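Local coordinates for protein glutamate receptor IIB (Drosophila melanogaster, PDB 4WXJ) that binds glutamate through this extracellular ligand-binding domain and probably opens a cation channel in the muscle membrane at the fly neuromuscular junction, at residues Val44-Ile47 and Tyr48-Gln52; Gly129-His132 and Asp133-Asp136; Leu170-Lys173 and Pro174-Thr178; Thr202-Gln205 and Tyr206-Arg210; Ile228-Pro231 and Leu232-Phe236. All blocks are in the same frame, centred on the assembly; numbering follows the deposited sequence.

Contact 1 (Val44-Ile47 and Tyr48-Gln52)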
loop_
_atom_site.group_PDB
_atom_site.type_symbol
_atom_site.label_atom_id
_atom_site.label_comp_id
_atom_site.label_asym_id
_atom_site.label_seq_id
_atom_site.Cartn_x
_atom_site.Cartn_y
_atom_site.Cartn_z
ATOM N N VAL A 44 -1.425 -13.117 2.981
ATOM C CA VAL A 44 -1.123 -14.493 3.356
ATOM C C VAL A 44 -2.152 -15.438 2.740
ATOM O O VAL A 44 -1.792 -16.435 2.116
ATOM C CB VAL A 44 -1.095 -14.672 4.886
ATOM C CG1 VAL A 44 -0.854 -16.135 5.257
ATOM C CG2 VAL A 44 -0.022 -13.787 5.505
ATOM N N ASP A 45 -3.431 -15.121 2.920
ATOM C CA ASP A 45 -4.504 -15.914 2.329
ATOM C C ASP A 45 -4.378 -15.999 0.807
ATOM O O ASP A 45 -4.587 -17.062 0.224
ATOM C CB ASP A 45 -5.871 -15.325 2.691
ATOM C CG ASP A 45 -6.224 -15.510 4.156
ATOM O OD1 ASP A 45 -5.524 -16.271 4.858
ATOM O OD2 ASP A 45 -7.220 -14.897 4.600
ATOM N N LEU A 46 -4.037 -14.883 0.169
ATOM C CA LEU A 46 -4.004 -14.830 -1.291
ATOM C C LEU A 46 -2.865 -15.677 -1.860
ATOM O O LEU A 46 -3.009 -16.281 -2.923
ATOM C CB LEU A 46 -3.879 -13.382 -1.774
ATOM C CG LEU A 46 -3.824 -13.182 -3.293
ATOM C CD1 LEU A 46 -5.026 -13.817 -3.985
ATOM C CD2 LEU A 46 -3.736 -11.703 -3.636
ATOM N N ILE A 47 -1.738 -15.724 -1.157
ATOM C CA ILE A 47 -0.612 -16.546 -1.592
ATOM C C ILE A 47 -0.942 -18.026 -1.405
ATOM O O ILE A 47 -0.593 -18.854 -2.246
ATOM C CB ILE A 47 0.684 -16.199 -0.826
ATOM C CG1 ILE A 47 1.168 -14.790 -1.187
ATOM C CG2 ILE A 47 1.784 -17.221 -1.121
ATOM C CD1 ILE A 47 1.616 -14.612 -2.632
ATOM N N TYR A 48 -1.606 -18.354 -0.301
ATOM C CA TYR A 48 -2.077 -19.717 -0.066
ATOM C C TYR A 48 -3.045 -20.151 -1.162
ATOM O O TYR A 48 -2.945 -21.259 -1.687
ATOM C CB TYR A 48 -2.760 -19.837 1.299
ATOM C CG TYR A 48 -1.829 -20.216 2.430
ATOM C CD1 TYR A 48 -1.376 -21.520 2.571
ATOM C CD2 TYR A 48 -1.413 -19.275 3.361
ATOM C CE1 TYR A 48 -0.526 -21.874 3.604
ATOM C CE2 TYR A 48 -0.566 -19.618 4.398
ATOM C CZ TYR A 48 -0.125 -20.919 4.515
ATOM O OH TYR A 48 0.718 -21.266 5.545
ATOM N N MET A 49 -3.983 -19.271 -1.496
ATOM C CA MET A 49 -4.968 -19.552 -2.535
ATOM C C MET A 49 -4.294 -19.722 -3.892
ATOM O O MET A 49 -4.658 -20.607 -4.668
ATOM C CB MET A 49 -6.009 -18.431 -2.600
ATOM C CG MET A 49 -6.903 -18.346 -1.372
ATOM S SD MET A 49 -7.652 -16.719 -1.147
ATOM C CE MET A 49 -8.814 -16.687 -2.508
ATOM N N LEU A 50 -3.312 -18.870 -4.175
ATOM C CA LEU A 50 -2.578 -18.938 -5.433
ATOM C C LEU A 50 -1.650 -20.144 -5.465
ATOM O O LEU A 50 -1.439 -20.747 -6.518
ATOM C CB LEU A 50 -1.772 -17.656 -5.654
ATOM C CG LEU A 50 -2.563 -16.421 -6.083
ATOM C CD1 LEU A 50 -1.684 -15.179 -6.026
ATOM C CD2 LEU A 50 -3.126 -16.605 -7.482
ATOM N N ALA A 51 -1.090 -20.487 -4.311
ATOM C CA ALA A 51 -0.204 -21.639 -4.208
ATOM C C ALA A 51 -0.965 -22.914 -4.543
ATOM O O ALA A 51 -0.428 -23.821 -5.180
ATOM C CB ALA A 51 0.395 -21.728 -2.818
ATOM N N GLN A 52 -2.220 -22.973 -4.114
ATOM C CA GLN A 52 -3.067 -24.127 -4.380
ATOM C C GLN A 52 -3.581 -24.089 -5.816
ATOM O O GLN A 52 -3.769 -25.127 -6.448
ATOM C CB GLN A 52 -4.242 -24.170 -3.402
ATOM C CG GLN A 52 -4.850 -25.552 -3.234
ATOM C CD GLN A 52 -6.362 -25.522 -3.155
ATOM O OE1 GLN A 52 -6.950 -24.608 -2.573
ATOM N NE2 GLN A 52 -7.003 -26.523 -3.746
#
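Val44 and Tyr48, one turn apart, run alongside each other in the same direction, with Val44 CG1 against Tyr48 CE2 at 3.6 Å. The valine methyl reaches that carbon because CG1 stands anti to its own backbone N (chi1 177°), beside the carbonyl carbon. The tyrosine ring turns its edge to the preceding turn: Val44 O lies near the ring plane, 3.1 Å from Tyr48 CD2, and the same oxygen accepts the hydrogen bond of Tyr48 N. On another side of the helix Leu46 and Leu50 meet at a slant, Leu46 CG to Leu50 CD1 at 4.0 Å. This four-residue rhythm is that of an alpha helix, 42-54, in the first lobe of the clamshell domain. Leucine suits both places, since Leu46 and Leu50 are buried against Leu247 of helix 237-250, and Leu46 also touches Leu253 and Leu256. Met49, whose N bonds to Asp45 O at 2.9 Å, runs its flexible chain past that carbonyl, Met49 SD standing 3.4 Å from Asp45 O. An alanine here would lack CG, SD and CE, and would probably leave that flank of the Asp45 carbonyl uncovered and a gap beside Leu247 and Glu252. The Asp45 carboxylate is held elsewhere, OD2 receiving Trp260 NE1 in a hydrogen bond and Lys259 NZ in a salt bridge.

Contact 2 (Gly129-His132 and Asp133-Asp136)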
loop_
_atom_site.group_PDB
_atom_site.type_symbol
_atom_site.label_atom_id
_atom_site.label_comp_id
_atom_site.label_asym_id
_atom_site.label_seq_id
_atom_site.Cartn_x
_atom_site.Cartn_y
_atom_site.Cartn_z
ATOM N N GLY A 129 -13.662 20.026 3.255
ATOM C CA GLY A 129 -14.541 19.060 2.613
ATOM C C GLY A 129 -14.056 18.547 1.266
ATOM O O GLY A 129 -14.773 17.813 0.585
ATOM N N SER A 130 -12.843 18.925 0.874
ATOM C CA SER A 130 -12.282 18.466 -0.394
ATOM C C SER A 130 -10.773 18.665 -0.444
ATOM O O SER A 130 -10.204 19.371 0.387
ATOM C CB SER A 130 -12.928 19.201 -1.570
ATOM O OG SER A 130 -12.390 20.504 -1.710
ATOM N N LEU A 131 -10.136 18.038 -1.428
ATOM C CA LEU A 131 -8.703 18.195 -1.637
ATOM C C LEU A 131 -8.362 19.639 -1.996
ATOM O O LEU A 131 -7.370 20.180 -1.512
ATOM C CB LEU A 131 -8.212 17.251 -2.736
ATOM C CG LEU A 131 -6.722 17.330 -3.076
ATOM C CD1 LEU A 131 -5.866 16.934 -1.882
ATOM C CD2 LEU A 131 -6.408 16.454 -4.277
ATOM N N HIS A 132 -9.182 20.255 -2.847
ATOM C CA HIS A 132 -8.972 21.648 -3.233
ATOM C C HIS A 132 -8.994 22.549 -2.004
ATOM O O HIS A 132 -8.184 23.466 -1.879
ATOM C CB HIS A 132 -10.032 22.111 -4.235
ATOM C CG HIS A 132 -9.896 23.549 -4.633
ATOM N ND1 HIS A 132 -10.981 24.354 -4.910
ATOM C CD2 HIS A 132 -8.800 24.327 -4.805
ATOM C CE1 HIS A 132 -10.560 25.566 -5.230
ATOM N NE2 HIS A 132 -9.240 25.575 -5.175
ATOM N N ASP A 133 -9.929 22.284 -1.099
ATOM C CA ASP A 133 -10.033 23.060 0.130
ATOM C C ASP A 133 -8.816 22.823 1.020
ATOM O O ASP A 133 -8.295 23.756 1.630
ATOM C CB ASP A 133 -11.319 22.705 0.881
ATOM C CG ASP A 133 -12.572 23.040 0.088
ATOM O OD1 ASP A 133 -12.496 23.889 -0.826
ATOM O OD2 ASP A 133 -13.635 22.454 0.384
ATOM N N LEU A 134 -8.364 21.573 1.084
ATOM C CA LEU A 134 -7.220 21.209 1.916
ATOM C C LEU A 134 -5.945 21.925 1.469
ATOM O O LEU A 134 -5.189 22.437 2.297
ATOM C CB LEU A 134 -7.007 19.692 1.890
ATOM C CG LEU A 134 -5.849 19.142 2.727
ATOM C CD1 LEU A 134 -6.023 19.477 4.203
ATOM C CD2 LEU A 134 -5.721 17.639 2.533
ATOM N N VAL A 135 -5.710 21.964 0.162
ATOM C CA VAL A 135 -4.496 22.576 -0.371
ATOM C C VAL A 135 -4.558 24.101 -0.334
ATOM O O VAL A 135 -3.524 24.766 -0.315
ATOM C CB VAL A 135 -4.222 22.127 -1.829
ATOM C CG1 VAL A 135 -4.070 20.619 -1.904
ATOM C CG2 VAL A 135 -5.329 22.594 -2.770
ATOM N N ASP A 136 -5.769 24.650 -0.324
ATOM C CA ASP A 136 -5.947 26.097 -0.409
ATOM C C ASP A 136 -5.863 26.773 0.963
ATOM O O ASP A 136 -6.075 27.979 1.083
ATOM C CB ASP A 136 -7.290 26.418 -1.074
ATOM C CG ASP A 136 -7.347 27.830 -1.632
ATOM O OD1 ASP A 136 -6.295 28.356 -2.055
ATOM O OD2 ASP A 136 -8.451 28.411 -1.655
HETATM O O HOH W 1 -13.912 22.941 2.832
#
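Asp133 OD2 receives a hydrogen bond of 2.5 Å from a water, and that water in turn accepts from Gly129 N at 3.0 Å. The carboxylate is thereby tied to the backbone just ahead of the helix. It can lie there because Asp133 CG stands beside its own backbone N (chi1 -63°), turned back toward the start of the helix, where a negative charge is likely to be favoured by the first-turn amides. Replacing it with a leucine would remove the acceptor, and would probably leave the water bridge broken and Gly129 N without that link. Ser130 does the complementary work: its short hydroxyl arm brings OG to within 3.1 Å of Asp133 N, and the bond is fairly straight at 161°. Its carbonyl is used too, Leu134 N donating to Ser130 O at 3.0 Å. One turn further, Leu131 CD1 meets Val135 CG1 at 4.1 Å, compact apolar groups that pack near helix 160-171, Leu131 touching Asn162 and Val135 touching Ala165. The His132 ring keeps its edge to Val135 CG2, which lies near the ring plane. At the far end the bond from Asp136 N to His132 O is weak, as the chain leaves the helix. The whole is a serine N-cap on helix 131-135, a short helix of the second lobe, with an aspartate in its first turn.

Contact 3 (Leu170-Lys173 and Pro174-Thr178)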
loop_
_atom_site.group_PDB
_atom_site.type_symbol
_atom_site.label_atom_id
_atom_site.label_comp_id
_atom_site.label_asym_id
_atom_site.label_seq_id
_atom_site.Cartn_x
_atom_site.Cartn_y
_atom_site.Cartn_z
ATOM N N LEU A 170 5.912 19.571 0.770
ATOM C CA LEU A 170 7.359 19.742 0.854
ATOM C C LEU A 170 7.752 20.889 1.783
ATOM O O LEU A 170 8.833 20.877 2.367
ATOM C CB LEU A 170 7.947 19.995 -0.537
ATOM C CG LEU A 170 7.916 18.828 -1.522
ATOM C CD1 LEU A 170 8.324 19.310 -2.905
ATOM C CD2 LEU A 170 8.825 17.699 -1.060
ATOM N N SER A 171 6.870 21.875 1.917
ATOM C CA SER A 171 7.191 23.098 2.650
ATOM C C SER A 171 6.881 23.007 4.143
ATOM O O SER A 171 7.498 23.707 4.948
ATOM C CB SER A 171 6.424 24.280 2.055
ATOM O OG SER A 171 5.055 24.217 2.409
ATOM N N PHE A 172 5.924 22.157 4.506
ATOM C CA PHE A 172 5.452 22.075 5.886
ATOM C C PHE A 172 6.570 21.788 6.881
ATOM O O PHE A 172 7.485 21.010 6.606
ATOM C CB PHE A 172 4.376 20.991 6.024
ATOM C CG PHE A 172 3.033 21.380 5.467
ATOM C CD1 PHE A 172 2.527 22.658 5.646
ATOM C CD2 PHE A 172 2.271 20.458 4.770
ATOM C CE1 PHE A 172 1.290 23.009 5.136
ATOM C CE2 PHE A 172 1.033 20.803 4.257
ATOM C CZ PHE A 172 0.542 22.080 4.440
ATOM N N LYS A 173 6.475 22.441 8.036
ATOM C CA LYS A 173 7.336 22.169 9.182
ATOM C C LYS A 173 6.451 21.778 10.365
ATOM O O LYS A 173 5.518 22.509 10.696
ATOM C CB LYS A 173 8.185 23.391 9.543
ATOM C CG LYS A 173 9.145 23.852 8.458
ATOM C CD LYS A 173 10.114 24.891 9.005
ATOM C CE LYS A 173 11.086 25.384 7.946
ATOM N NZ LYS A 173 10.446 26.324 6.985
ATOM N N PRO A 174 6.730 20.630 11.011
ATOM C CA PRO A 174 7.813 19.673 10.754
ATOM C C PRO A 174 7.550 18.811 9.522
ATOM O O PRO A 174 6.588 19.064 8.795
ATOM C CB PRO A 174 7.827 18.822 12.025
ATOM C CG PRO A 174 6.412 18.824 12.475
ATOM C CD PRO A 174 5.874 20.190 12.127
ATOM N N ASP A 175 8.403 17.815 9.299
ATOM C CA ASP A 175 8.275 16.913 8.159
ATOM C C ASP A 175 6.854 16.372 8.048
ATOM O O ASP A 175 6.321 15.801 8.998
ATOM C CB ASP A 175 9.273 15.760 8.284
ATOM C CG ASP A 175 9.156 14.759 7.154
ATOM O OD1 ASP A 175 8.735 15.149 6.045
ATOM O OD2 ASP A 175 9.491 13.576 7.374
ATOM N N ALA A 176 6.243 16.564 6.883
ATOM C CA ALA A 176 4.856 16.171 6.674
ATOM C C ALA A 176 4.733 14.687 6.348
ATOM O O ALA A 176 3.649 14.115 6.448
ATOM C CB ALA A 176 4.235 17.007 5.563
ATOM N N PHE A 177 5.845 14.062 5.972
ATOM C CA PHE A 177 5.827 12.670 5.535
ATOM C C PHE A 177 6.028 11.688 6.690
ATOM O O PHE A 177 6.574 12.043 7.734
ATOM C CB PHE A 177 6.895 12.450 4.466
ATOM C CG PHE A 177 6.715 13.318 3.253
ATOM C CD1 PHE A 177 5.926 12.898 2.197
ATOM C CD2 PHE A 177 7.325 14.558 3.175
ATOM C CE1 PHE A 177 5.754 13.695 1.081
ATOM C CE2 PHE A 177 7.157 15.360 2.064
ATOM C CZ PHE A 177 6.371 14.928 1.015
ATOM N N THR A 178 5.575 10.451 6.483
ATOM C CA THR A 178 5.647 9.400 7.497
ATOM C C THR A 178 6.267 8.134 6.912
ATOM O O THR A 178 6.423 8.018 5.696
ATOM C CB THR A 178 4.255 9.062 8.055
ATOM O OG1 THR A 178 3.458 8.466 7.025
ATOM C CG2 THR A 178 3.562 10.316 8.571
HETATM O O HOH W 2 7.400 18.410 5.027
#
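A cis peptide bond joins Lys173 to Pro174 and brings their CA atoms to 3.0 Å at a sharp bend; the directions of 170-173 and 174-177 differ by 141°. This is the turn that leaves helix 160-171 in the second lobe, and an Asx turn at Asp175 follows it at once. Proline suits the corner because a cis bond costs less before it than before any other residue. Inside the bend Ala176 faces Phe172: Ala176 CB is 4.0 Å from Phe172 CB and lies near the plane of the ring, at its edge. An alanine methyl suits this close approach; a water bridges the same bend and links the two arms of the turn, donating to Phe172 O at 3.0 Å and accepting from Ala176 N at 2.9 Å. The Phe172 ring meets Phe142 edge-to-face. A second apolar touch closes the wider mouth of the turn, Leu170 CD2 to Phe177 CZ at 4.2 Å. Beyond it Thr178 pairs its backbone with Thr144 and Arg146, so the loop is laid beside the segment leading to the glutamate pocket. Asp175 uses its two oxygens differently: OD2 forms a salt bridge with Arg146, whereas OD1 serves the turn. Phe177 N donates to Asp175 OD1 at 3.1 Å in a nearly straight bond of 167°, approaching from above the carboxylate plane.

Contact 4 (Thr202-Gln205 and Tyr206-Arg210)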
loop_
_atom_site.group_PDB
_atom_site.type_symbol
_atom_site.label_atom_id
_atom_site.label_comp_id
_atom_site.label_asym_id
_atom_site.label_seq_id
_atom_site.Cartn_x
_atom_site.Cartn_y
_atom_site.Cartn_z
ATOM N N THR A 202 -8.273 1.825 0.283
ATOM C CA THR A 202 -8.278 0.520 0.931
ATOM C C THR A 202 -7.834 0.636 2.381
ATOM O O THR A 202 -8.554 0.246 3.304
ATOM C CB THR A 202 -7.350 -0.465 0.202
ATOM O OG1 THR A 202 -6.081 0.160 -0.037
ATOM C CG2 THR A 202 -7.960 -0.880 -1.120
ATOM N N ASN A 203 -6.639 1.184 2.572
ATOM C CA ASN A 203 -6.068 1.333 3.902
ATOM C C ASN A 203 -6.871 2.310 4.746
ATOM O O ASN A 203 -7.000 2.135 5.956
ATOM C CB ASN A 203 -4.615 1.796 3.801
ATOM C CG ASN A 203 -3.747 0.821 3.033
ATOM O OD1 ASN A 203 -3.944 -0.391 3.112
ATOM N ND2 ASN A 203 -2.786 1.344 2.280
ATOM N N LEU A 204 -7.408 3.341 4.100
ATOM C CA LEU A 204 -8.224 4.331 4.789
ATOM C C LEU A 204 -9.470 3.677 5.368
ATOM O O LEU A 204 -9.833 3.928 6.518
ATOM C CB LEU A 204 -8.616 5.465 3.838
ATOM C CG LEU A 204 -9.206 6.713 4.506
ATOM C CD1 LEU A 204 -8.869 7.952 3.695
ATOM C CD2 LEU A 204 -10.712 6.597 4.677
ATOM N N GLN A 205 -10.122 2.841 4.564
ATOM C CA GLN A 205 -11.318 2.130 5.003
ATOM C C GLN A 205 -11.006 1.260 6.211
ATOM O O GLN A 205 -11.765 1.232 7.179
ATOM C CB GLN A 205 -11.880 1.264 3.874
ATOM C CG GLN A 205 -13.165 0.523 4.244
ATOM C CD GLN A 205 -13.558 -0.529 3.223
ATOM O OE1 GLN A 205 -12.793 -0.852 2.314
ATOM N NE2 GLN A 205 -14.761 -1.072 3.373
ATOM N N TYR A 206 -9.885 0.549 6.144
ATOM C CA TYR A 206 -9.482 -0.348 7.219
ATOM C C TYR A 206 -9.343 0.382 8.549
ATOM O O TYR A 206 -9.814 -0.102 9.579
ATOM C CB TYR A 206 -8.162 -1.036 6.881
ATOM C CG TYR A 206 -7.633 -1.882 8.014
ATOM C CD1 TYR A 206 -8.092 -3.179 8.211
ATOM C CD2 TYR A 206 -6.683 -1.383 8.895
ATOM C CE1 TYR A 206 -7.614 -3.954 9.249
ATOM C CE2 TYR A 206 -6.200 -2.153 9.936
ATOM C CZ TYR A 206 -6.670 -3.437 10.109
ATOM O OH TYR A 206 -6.193 -4.207 11.142
ATOM N N TYR A 207 -8.700 1.545 8.522
ATOM C CA TYR A 207 -8.390 2.273 9.747
ATOM C C TYR A 207 -9.558 3.123 10.242
ATOM O O TYR A 207 -9.751 3.268 11.448
ATOM C CB TYR A 207 -7.156 3.156 9.541
ATOM C CG TYR A 207 -5.853 2.394 9.642
ATOM C CD1 TYR A 207 -5.352 2.008 10.878
ATOM C CD2 TYR A 207 -5.122 2.067 8.509
ATOM C CE1 TYR A 207 -4.163 1.311 10.982
ATOM C CE2 TYR A 207 -3.932 1.372 8.601
ATOM C CZ TYR A 207 -3.457 0.996 9.842
ATOM O OH TYR A 207 -2.273 0.303 9.944
ATOM N N VAL A 208 -10.339 3.679 9.321
ATOM C CA VAL A 208 -11.440 4.553 9.710
ATOM C C VAL A 208 -12.541 3.744 10.399
ATOM O O VAL A 208 -13.257 4.256 11.259
ATOM C CB VAL A 208 -12.020 5.319 8.496
ATOM C CG1 VAL A 208 -12.935 4.427 7.661
ATOM C CG2 VAL A 208 -12.763 6.562 8.957
ATOM N N GLN A 209 -12.660 2.474 10.024
ATOM C CA GLN A 209 -13.643 1.583 10.628
ATOM C C GLN A 209 -13.255 1.155 12.044
ATOM O O GLN A 209 -14.109 0.742 12.827
ATOM C CB GLN A 209 -13.833 0.345 9.750
ATOM C CG GLN A 209 -14.588 0.618 8.457
ATOM C CD GLN A 209 -14.687 -0.593 7.531
ATOM O OE1 GLN A 209 -15.420 -0.559 6.541
ATOM N NE2 GLN A 209 -13.951 -1.661 7.844
ATOM N N ARG A 210 -11.967 1.260 12.365
ATOM C CA ARG A 210 -11.441 0.815 13.655
ATOM C C ARG A 210 -11.056 1.982 14.571
ATOM O O ARG A 210 -10.511 1.776 15.657
ATOM C CB ARG A 210 -10.231 -0.097 13.430
ATOM C CG ARG A 210 -10.606 -1.453 12.855
ATOM C CD ARG A 210 -9.416 -2.177 12.253
ATOM N NE ARG A 210 -9.797 -3.492 11.742
ATOM C CZ ARG A 210 -10.497 -3.694 10.629
ATOM N NH1 ARG A 210 -10.906 -2.665 9.895
ATOM N NH2 ARG A 210 -10.793 -4.929 10.247
#
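Helix 201-208 springs from the strand that ends at Glu200, a glutamate-binding residue, and its first turns face the cleft between the lobes. Asn203 carries its side chain there: ND2 donates a hydrogen bond to Asp96, another glutamate-binding residue, and OD1 is hydrogen-bonded to Tyr21. Its carbonyl serves the helix, Tyr207 N donating to Asn203 O at 3.1 Å, while the Tyr207 ring sets its edge beside the same oxygen, Tyr207 CD2 lying 3.2 Å from Asn203 O. Over the centre of one face of the Tyr207 ring stands Tyr206 CD2, 3.7 Å above the plane. Elsewhere on its rim Tyr206 puts CE1 over the middle of the flat guanidinium group of Arg210. That group is fixed by Arg210 NH1, which donates to Tyr206 O at 2.8 Å, in the carbonyl plane and on a lone pair. Arginine suits the place, being long enough to fold back to the Tyr206 carbonyl four residues earlier. On another side Gln205 and Gln209 run alongside each other, their amide planes turned 74° apart. Gln205 NE2 donates to Gln209 OE1 at 3.3 Å, reaching the oxygen from above the carbonyl plane, and Gln209 NE2 spends itself on Phe261 O. Gln205 gets there with CG anti to the backbone N (chi1 -178°) and an extended chain. Leu204 CD2 rests on Val208 CB at 4.2 Å. With Asn203 hydrogen-bonded across the cleft, the arrangement is consistent with the closed clamshell of an ionotropic receptor with glutamate bound.

Contact 5 (Ile228-Pro231 and Leu232-Phe236)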
loop_
_atom_site.group_PDB
_atom_site.type_symbol
_atom_site.label_atom_id
_atom_site.label_comp_id
_atom_site.label_asym_id
_atom_site.label_seq_id
_atom_site.Cartn_x
_atom_site.Cartn_y
_atom_site.Cartn_z
ATOM N N ILE A 228 1.007 -8.192 -7.749
ATOM C CA ILE A 228 2.116 -8.992 -7.253
ATOM C C ILE A 228 3.350 -8.683 -8.087
ATOM O O ILE A 228 3.320 -8.778 -9.314
ATOM C CB ILE A 228 1.806 -10.500 -7.303
ATOM C CG1 ILE A 228 0.679 -10.834 -6.320
ATOM C CG2 ILE A 228 3.065 -11.313 -6.983
ATOM C CD1 ILE A 228 0.265 -12.297 -6.304
ATOM N N ALA A 229 4.432 -8.309 -7.414
ATOM C CA ALA A 229 5.676 -7.974 -8.093
ATOM C C ALA A 229 6.527 -9.223 -8.304
ATOM O O ALA A 229 6.659 -10.052 -7.402
ATOM C CB ALA A 229 6.448 -6.933 -7.300
ATOM N N VAL A 230 7.088 -9.351 -9.502
ATOM C CA VAL A 230 8.011 -10.433 -9.820
ATOM C C VAL A 230 9.175 -9.880 -10.640
ATOM O O VAL A 230 9.055 -8.810 -11.239
ATOM C CB VAL A 230 7.319 -11.570 -10.602
ATOM C CG1 VAL A 230 6.178 -12.162 -9.785
ATOM C CG2 VAL A 230 6.810 -11.069 -11.953
ATOM N N PRO A 231 10.306 -10.605 -10.673
ATOM C CA PRO A 231 11.443 -10.141 -11.476
ATOM C C PRO A 231 11.072 -9.998 -12.947
ATOM O O PRO A 231 10.217 -10.739 -13.430
ATOM C CB PRO A 231 12.491 -11.241 -11.277
ATOM C CG PRO A 231 12.104 -11.918 -10.010
ATOM C CD PRO A 231 10.612 -11.858 -9.962
ATOM N N LEU A 232 11.697 -9.049 -13.637
ATOM C CA LEU A 232 11.405 -8.799 -15.045
ATOM C C LEU A 232 11.522 -10.069 -15.880
ATOM O O LEU A 232 12.511 -10.797 -15.788
ATOM C CB LEU A 232 12.337 -7.718 -15.599
ATOM C CG LEU A 232 11.956 -6.281 -15.237
ATOM C CD1 LEU A 232 13.116 -5.334 -15.490
ATOM C CD2 LEU A 232 10.724 -5.834 -16.019
ATOM N N ASN A 233 10.490 -10.328 -16.678
ATOM C CA ASN A 233 10.460 -11.471 -17.584
ATOM C C ASN A 233 10.539 -12.810 -16.854
ATOM O O ASN A 233 11.126 -13.767 -17.359
ATOM C CB ASN A 233 11.598 -11.361 -18.600
ATOM C CG ASN A 233 11.591 -10.035 -19.334
ATOM O OD1 ASN A 233 10.544 -9.572 -19.788
ATOM N ND2 ASN A 233 12.757 -9.410 -19.444
ATOM N N ALA A 234 9.944 -12.875 -15.667
ATOM C CA ALA A 234 9.836 -14.133 -14.938
ATOM C C ALA A 234 8.856 -15.055 -15.656
ATOM O O ALA A 234 7.818 -14.610 -16.145
ATOM C CB ALA A 234 9.392 -13.889 -13.507
ATOM N N ASP A 235 9.187 -16.341 -15.714
ATOM C CA ASP A 235 8.397 -17.299 -16.483
ATOM C C ASP A 235 7.131 -17.748 -15.751
ATOM O O ASP A 235 6.301 -18.456 -16.321
ATOM C CB ASP A 235 9.249 -18.520 -16.834
ATOM C CG ASP A 235 9.670 -19.311 -15.610
ATOM O OD1 ASP A 235 9.844 -18.701 -14.534
ATOM O OD2 ASP A 235 9.826 -20.545 -15.724
ATOM N N PHE A 236 6.990 -17.336 -14.493
ATOM C CA PHE A 236 5.824 -17.697 -13.689
ATOM C C PHE A 236 4.896 -16.498 -13.477
ATOM O O PHE A 236 4.012 -16.529 -12.619
ATOM C CB PHE A 236 6.267 -18.270 -12.340
ATOM C CG PHE A 236 7.178 -17.365 -11.564
ATOM C CD1 PHE A 236 6.663 -16.430 -10.683
ATOM C CD2 PHE A 236 8.552 -17.455 -11.712
ATOM C CE1 PHE A 236 7.501 -15.599 -9.967
ATOM C CE2 PHE A 236 9.394 -16.626 -10.998
ATOM C CZ PHE A 236 8.867 -15.697 -10.126
#
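Val230, on strand 214-230, can be followed outward to Phe236 and Ala234. Val230 CB already lies 4.1 Å from Phe236 CE1. From there the two methyls divide the work: Val230 CG1, beside the backbone N, comes within 3.7 Å of that same Phe236 CE1, whereas Val230 CG2 reaches Ala234 CB at 4.1 Å. A beta-branched residue suits a strand, and its two methyls here meet two partners. The valine and phenylalanine side chains run antiparallel past one another, and Ala234 CB stands above one face of the Phe236 ring, offset toward its rim. Phe236 brings its ring over the alanine because CG sits between the backbone N and the carbonyl carbon (chi1 55°). Pro231 CD adds a looser touch, 4.2 Å from Phe236 CZ. The chain doubles back here through a type II beta turn from Pro231 to Ala234, in which a weak hydrogen bond runs from Ala234 N to Pro231 O at 3.1 Å. Asn233 takes the left-handed backbone position (phi 62°) that asparagine tolerates better than most residues, though it is poorly ordered. Pro231 also packs on Leu85 of helix 80-86, and Val230 on Asp108 at the start of strand 108-123. The Phe236 ring rests on Ile92 and meets that of Tyr11; Phe236 holds the N-cap position of helix 237-250, and the turn thus joins strand 214-230 to that helix.

In the fold
Followed from the N terminus, the five contacts come in series; none nests in or crosses another, since each joins neighbouring stretches of chain. Contact 1 is a length of helix 42-54 in the first lobe. The chain then crosses to the second lobe, where contact 2 starts helix 131-135 and contact 3 closes the turn after helix 160-171, their centres about 17 Å apart. Contact 4, on helix 201-208, lies nearer the middle of the molecule. Strand 214-230 returns the chain to the first lobe, where contact 5 closes a turn. There contacts 1 and 5 touch, Leu50 CD1 packing on Ile228 CD1 at 3.5 Å.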